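PDB 5I2U: cellulase from Soil metagenome, which probably hydrolyses the beta-1,4-glucosidic bonds of cellulose as a salt-tolerant member of glycoside hydrolase family 5. Local coordinates for residues 134-148 / 175-187. Sequence-based numbering, arbitrary orientation.
Sequences KYTEEAKTFFAGMAE and YSEEVIAVIRAID. With MG (magnesium ion), chain H.
K140 NZ donates to E178 OE1 at 2.9 Å, a salt bridge that links two neighbouring outer helices of the (beta/alpha)8 TIM barrel, 136-150 and 169-186. The ammonium comes from above the carboxylate plane, 36° out of it, while K140 CE rests against E178 CB. With its first torsion setting CG beside the backbone N (chi1 -69°) and the rest of the chain extended, the lysine also lays CG against V182 CG2 and V179 CG2. Cutting the lysine back to an alanine would probably leave E178 without its cationic mate and uncover the methyls of V179 and V182. The axes of 136-148 and 175-186 run nearly parallel, 21° apart, and approach to 8.9 Å, probably helped by the alanines of 136-148. A139 CB sits 3.9 Å from V179 CG2, A144 CB meets V182 CG1, and A147 CB packs on I186 CB. Towards the barrel, F143 and I183 run alongside each other in the same direction, with F143 CB 3.8 Å from I183 CG1; V179 CG1 comes obliquely to the F143 ring, near CD2. At the N-terminal end of 136-148, the Y175 side chain runs antiparallel to those of K134 and T136, with K134 CG 3.5 Å from Y175 CD2 and the backbone N of Y135 at the ring edge. Y175 OH hydrogen-bonds to I160 O, and K134 NZ pairs with E171. At the other end, I186 CD1 presses on A144 O, and D187 turns to the magnesium site completed by G151, D189, N190 and water; Y158 OH bonds to D187 OD2, while D187 OD1 binds the magnesium ion at 2.1 Å.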
loop_
_atom_site.group_PDB
_atom_site.type_symbol
_atom_site.label_atom_id
_atom_site.label_comp_id
_atom_site.label_asym_id
_atom_site.label_seq_id
_atom_site.Cartn_x
_atom_site.Cartn_y
_atom_site.Cartn_z
ATOM N N LYS A 134 -6.357 -15.671 6.556
ATOM C CA LYS A 134 -5.774 -16.333 5.389
ATOM C C LYS A 134 -6.861 -16.850 4.441
ATOM O O LYS A 134 -7.665 -17.700 4.827
ATOM C CB LYS A 134 -4.887 -17.495 5.849
ATOM C CG LYS A 134 -3.955 -17.997 4.760
ATOM C CD LYS A 134 -3.096 -19.149 5.237
ATOM C CE LYS A 134 -3.845 -20.460 5.124
ATOM N NZ LYS A 134 -3.208 -21.451 6.010
ATOM N N TYR A 135 -6.869 -16.342 3.207
ATOM C CA TYR A 135 -7.891 -16.671 2.192
ATOM C C TYR A 135 -7.211 -17.078 0.883
ATOM O O TYR A 135 -7.318 -16.392 -0.153
ATOM C CB TYR A 135 -8.796 -15.469 1.963
ATOM C CG TYR A 135 -9.543 -15.018 3.187
ATOM C CD1 TYR A 135 -10.559 -15.815 3.746
ATOM C CD2 TYR A 135 -9.261 -13.791 3.792
ATOM C CE1 TYR A 135 -11.260 -15.403 4.880
ATOM C CE2 TYR A 135 -9.973 -13.365 4.912
ATOM C CZ TYR A 135 -10.965 -14.172 5.455
ATOM O OH TYR A 135 -11.663 -13.746 6.571
ATOM N N THR A 136 -6.516 -18.217 0.947
ATOM C CA THR A 136 -5.589 -18.658 -0.108
ATOM C C THR A 136 -6.241 -18.818 -1.482
ATOM O O THR A 136 -5.728 -18.315 -2.472
ATOM C CB THR A 136 -4.893 -19.982 0.284
ATOM O OG1 THR A 136 -4.453 -19.921 1.646
ATOM C CG2 THR A 136 -3.685 -20.247 -0.600
ATOM N N GLU A 137 -7.372 -19.500 -1.544
ATOM C CA GLU A 137 -8.020 -19.797 -2.828
ATOM C C GLU A 137 -8.674 -18.557 -3.437
ATOM O O GLU A 137 -8.676 -18.387 -4.661
ATOM C CB GLU A 137 -9.030 -20.962 -2.651
ATOM C CG GLU A 137 -9.528 -21.710 -3.892
ATOM C CD GLU A 137 -8.411 -22.002 -4.886
ATOM O OE1 GLU A 137 -7.709 -22.992 -4.636
ATOM O OE2 GLU A 137 -8.214 -21.245 -5.879
ATOM N N GLU A 138 -9.191 -17.674 -2.582
ATOM C CA GLU A 138 -9.812 -16.421 -3.032
ATOM C C GLU A 138 -8.733 -15.500 -3.615
ATOM O O GLU A 138 -8.958 -14.831 -4.645
ATOM C CB GLU A 138 -10.538 -15.658 -1.895
ATOM C CG GLU A 138 -11.032 -16.409 -0.645
ATOM C CD GLU A 138 -12.127 -17.450 -0.794
ATOM O OE1 GLU A 138 -12.663 -17.669 -1.902
ATOM O OE2 GLU A 138 -12.447 -18.044 0.275
ATOM N N ALA A 139 -7.585 -15.451 -2.922
ATOM C CA ALA A 139 -6.440 -14.652 -3.367
ATOM C C ALA A 139 -5.941 -15.102 -4.746
ATOM O O ALA A 139 -5.742 -14.269 -5.633
ATOM C CB ALA A 139 -5.309 -14.703 -2.348
ATOM N N LYS A 140 -5.794 -16.416 -4.934
ATOM C CA LYS A 140 -5.355 -16.958 -6.225
ATOM C C LYS A 140 -6.311 -16.620 -7.348
ATOM O O LYS A 140 -5.885 -16.227 -8.420
ATOM C CB LYS A 140 -5.180 -18.474 -6.159
ATOM C CG LYS A 140 -4.011 -18.929 -5.298
ATOM C CD LYS A 140 -4.124 -20.407 -4.964
ATOM C CE LYS A 140 -2.827 -20.925 -4.379
ATOM N NZ LYS A 140 -2.847 -22.386 -4.088
ATOM N N THR A 141 -7.607 -16.769 -7.109
ATOM C CA THR A 141 -8.589 -16.495 -8.160
ATOM C C THR A 141 -8.678 -15.019 -8.466
ATOM O O THR A 141 -8.813 -14.641 -9.622
ATOM C CB THR A 141 -9.973 -16.962 -7.737
ATOM O OG1 THR A 141 -9.853 -18.214 -7.056
ATOM C CG2 THR A 141 -10.950 -17.084 -8.902
ATOM N N PHE A 142 -8.628 -14.194 -7.415
ATOM C CA PHE A 142 -8.674 -12.744 -7.558
ATOM C C PHE A 142 -7.440 -12.242 -8.311
ATOM O O PHE A 142 -7.555 -11.511 -9.295
ATOM C CB PHE A 142 -8.770 -12.047 -6.189
ATOM C CG PHE A 142 -8.632 -10.554 -6.272
ATOM C CD1 PHE A 142 -9.603 -9.792 -6.915
ATOM C CD2 PHE A 142 -7.501 -9.907 -5.768
ATOM C CE1 PHE A 142 -9.475 -8.423 -7.025
ATOM C CE2 PHE A 142 -7.373 -8.531 -5.879
ATOM C CZ PHE A 142 -8.371 -7.790 -6.499
ATOM N N PHE A 143 -6.261 -12.638 -7.850
ATOM C CA PHE A 143 -5.035 -12.114 -8.457
ATOM C C PHE A 143 -4.784 -12.639 -9.873
ATOM O O PHE A 143 -4.219 -11.913 -10.690
ATOM C CB PHE A 143 -3.824 -12.285 -7.523
ATOM C CG PHE A 143 -3.759 -11.230 -6.448
ATOM C CD1 PHE A 143 -3.574 -9.899 -6.791
ATOM C CD2 PHE A 143 -3.903 -11.551 -5.098
ATOM C CE1 PHE A 143 -3.530 -8.906 -5.816
ATOM C CE2 PHE A 143 -3.861 -10.565 -4.123
ATOM C CZ PHE A 143 -3.674 -9.243 -4.488
ATOM N N ALA A 144 -5.221 -13.869 -10.165
ATOM C CA ALA A 144 -5.214 -14.394 -11.536
ATOM C C ALA A 144 -6.026 -13.506 -12.479
ATOM O O ALA A 144 -5.559 -13.155 -13.568
ATOM C CB ALA A 144 -5.736 -15.831 -11.576
ATOM N N GLY A 145 -7.213 -13.103 -12.032
ATOM C CA GLY A 145 -8.068 -12.216 -12.812
ATOM C C GLY A 145 -7.478 -10.826 -12.956
ATOM O O GLY A 145 -7.556 -10.232 -14.018
ATOM N N MET A 146 -6.909 -10.300 -11.876
ATOM C CA MET A 146 -6.233 -8.999 -11.912
ATOM C C MET A 146 -4.975 -9.065 -12.774
ATOM O O MET A 146 -4.702 -8.150 -13.544
ATOM C CB MET A 146 -5.877 -8.517 -10.496
ATOM C CG MET A 146 -7.057 -8.084 -9.629
ATOM S SD MET A 146 -7.979 -6.640 -10.195
ATOM C CE MET A 146 -9.396 -7.442 -10.953
ATOM N N ALA A 147 -4.206 -10.142 -12.636
ATOM C CA ALA A 147 -3.015 -10.354 -13.466
ATOM C C ALA A 147 -3.344 -10.402 -14.952
ATOM O O ALA A 147 -2.622 -9.817 -15.746
ATOM C CB ALA A 147 -2.289 -11.622 -13.058
ATOM N N GLU A 148 -4.434 -11.086 -15.305
ATOM C CA GLU A 148 -4.873 -11.210 -16.709
ATOM C C GLU A 148 -5.306 -9.861 -17.254
ATOM O O GLU A 148 -4.869 -9.460 -18.323
ATOM C CB GLU A 148 -5.992 -12.269 -16.871
ATOM C CG GLU A 148 -6.676 -12.361 -18.287
ATOM C CD GLU A 148 -5.705 -12.633 -19.458
ATOM O OE1 GLU A 148 -4.553 -13.087 -19.239
ATOM O OE2 GLU A 148 -6.101 -12.400 -20.629
ATOM N N TYR A 175 1.456 -19.453 1.647
ATOM C CA TYR A 175 0.422 -18.656 0.987
ATOM C C TYR A 175 1.017 -17.776 -0.100
ATOM O O TYR A 175 0.503 -17.704 -1.223
ATOM C CB TYR A 175 -0.285 -17.790 2.039
ATOM C CG TYR A 175 -1.228 -16.692 1.553
ATOM C CD1 TYR A 175 -0.736 -15.499 0.998
ATOM C CD2 TYR A 175 -2.603 -16.816 1.706
ATOM C CE1 TYR A 175 -1.585 -14.484 0.584
ATOM C CE2 TYR A 175 -3.467 -15.798 1.295
ATOM C CZ TYR A 175 -2.954 -14.629 0.739
ATOM O OH TYR A 175 -3.801 -13.616 0.330
ATOM N N SER A 176 2.114 -17.116 0.253
ATOM C CA SER A 176 2.770 -16.160 -0.629
ATOM C C SER A 176 3.423 -16.824 -1.838
ATOM O O SER A 176 3.244 -16.356 -2.963
ATOM C CB SER A 176 3.792 -15.336 0.154
ATOM O OG SER A 176 3.108 -14.529 1.083
ATOM N N GLU A 177 4.181 -17.896 -1.597
ATOM C CA GLU A 177 4.751 -18.732 -2.686
ATOM C C GLU A 177 3.654 -19.166 -3.665
ATOM O O GLU A 177 3.797 -19.008 -4.876
ATOM C CB GLU A 177 5.473 -19.974 -2.127
ATOM C CG GLU A 177 6.830 -19.678 -1.490
ATOM C CD GLU A 177 7.357 -20.781 -0.565
ATOM O OE1 GLU A 177 6.585 -21.674 -0.127
ATOM O OE2 GLU A 177 8.569 -20.745 -0.260
ATOM N N GLU A 178 2.546 -19.664 -3.123
ATOM C CA GLU A 178 1.446 -20.161 -3.946
ATOM C C GLU A 178 0.713 -19.085 -4.756
ATOM O O GLU A 178 0.399 -19.306 -5.919
ATOM C CB GLU A 178 0.465 -20.959 -3.092
ATOM C CG GLU A 178 1.017 -22.315 -2.678
ATOM C CD GLU A 178 0.055 -23.131 -1.831
ATOM O OE1 GLU A 178 -1.156 -22.845 -1.835
ATOM O OE2 GLU A 178 0.528 -24.074 -1.161
ATOM N N VAL A 179 0.478 -17.921 -4.152
ATOM C CA VAL A 179 -0.158 -16.794 -4.850
ATOM C C VAL A 179 0.797 -16.164 -5.854
ATOM O O VAL A 179 0.394 -15.835 -6.978
ATOM C CB VAL A 179 -0.686 -15.732 -3.849
ATOM C CG1 VAL A 179 -1.193 -14.492 -4.570
ATOM C CG2 VAL A 179 -1.799 -16.326 -2.989
ATOM N N ILE A 180 2.054 -15.978 -5.444
ATOM C CA ILE A 180 3.101 -15.482 -6.359
ATOM C C ILE A 180 3.208 -16.386 -7.588
ATOM O O ILE A 180 3.303 -15.894 -8.721
ATOM C CB ILE A 180 4.488 -15.369 -5.663
ATOM C CG1 ILE A 180 4.502 -14.181 -4.685
ATOM C CG2 ILE A 180 5.633 -15.200 -6.673
ATOM C CD1 ILE A 180 5.598 -14.270 -3.639
ATOM N N ALA A 181 3.206 -17.701 -7.357
ATOM C CA ALA A 181 3.262 -18.691 -8.452
ATOM C C ALA A 181 2.158 -18.464 -9.466
ATOM O O ALA A 181 2.426 -18.437 -10.659
ATOM C CB ALA A 181 3.193 -20.114 -7.911
ATOM N N VAL A 182 0.937 -18.232 -8.988
ATOM C CA VAL A 182 -0.185 -17.948 -9.883
ATOM C C VAL A 182 -0.002 -16.631 -10.631
ATOM O O VAL A 182 -0.291 -16.567 -11.822
ATOM C CB VAL A 182 -1.536 -17.915 -9.138
ATOM C CG1 VAL A 182 -2.658 -17.463 -10.064
ATOM C CG2 VAL A 182 -1.867 -19.291 -8.565
ATOM N N ILE A 183 0.432 -15.580 -9.927
ATOM C CA ILE A 183 0.579 -14.249 -10.535
ATOM C C ILE A 183 1.653 -14.290 -11.604
ATOM O O ILE A 183 1.412 -13.852 -12.729
ATOM C CB ILE A 183 0.925 -13.133 -9.503
ATOM C CG1 ILE A 183 -0.265 -12.875 -8.569
ATOM C CG2 ILE A 183 1.283 -11.830 -10.213
ATOM C CD1 ILE A 183 0.054 -12.016 -7.359
ATOM N N ARG A 184 2.823 -14.808 -11.237
ATOM C CA ARG A 184 3.965 -14.843 -12.149
ATOM C C ARG A 184 3.725 -15.601 -13.451
ATOM O O ARG A 184 4.333 -15.269 -14.462
ATOM C CB ARG A 184 5.226 -15.397 -11.461
ATOM C CG ARG A 184 5.932 -14.374 -10.578
ATOM C CD ARG A 184 6.745 -13.360 -11.397
ATOM N NE ARG A 184 7.267 -12.279 -10.550
ATOM C CZ ARG A 184 6.744 -11.052 -10.395
ATOM N NH1 ARG A 184 5.647 -10.649 -11.046
ATOM N NH2 ARG A 184 7.337 -10.207 -9.558
ATOM N N ALA A 185 2.850 -16.604 -13.430
ATOM C CA ALA A 185 2.544 -17.368 -14.645
ATOM C C ALA A 185 1.881 -16.489 -15.715
ATOM O O ALA A 185 2.040 -16.749 -16.894
ATOM C CB ALA A 185 1.668 -18.577 -14.313
ATOM N N ILE A 186 1.151 -15.458 -15.286
ATOM C CA ILE A 186 0.452 -14.515 -16.172
ATOM C C ILE A 186 1.237 -13.194 -16.317
ATOM O O ILE A 186 1.354 -12.643 -17.414
ATOM C CB ILE A 186 -0.975 -14.197 -15.617
ATOM C CG1 ILE A 186 -1.750 -15.504 -15.295
ATOM C CG2 ILE A 186 -1.760 -13.302 -16.586
ATOM C CD1 ILE A 186 -3.091 -15.332 -14.599
ATOM N N ASP A 187 1.712 -12.667 -15.183
ATOM C CA ASP A 187 2.407 -11.386 -15.115
ATOM C C ASP A 187 3.817 -11.624 -14.561
ATOM O O ASP A 187 4.017 -11.622 -13.334
ATOM C CB ASP A 187 1.621 -10.418 -14.227
ATOM C CG ASP A 187 2.181 -9.008 -14.249
ATOM O OD1 ASP A 187 3.205 -8.750 -14.925
ATOM O OD2 ASP A 187 1.575 -8.126 -13.610
HETATM MG MG MG H . 3.775 -7.271 -16.242
HETATM O O HOH W 1 3.134 -8.407 -18.245
HETATM O O HOH W 2 4.541 -5.886 -17.545
#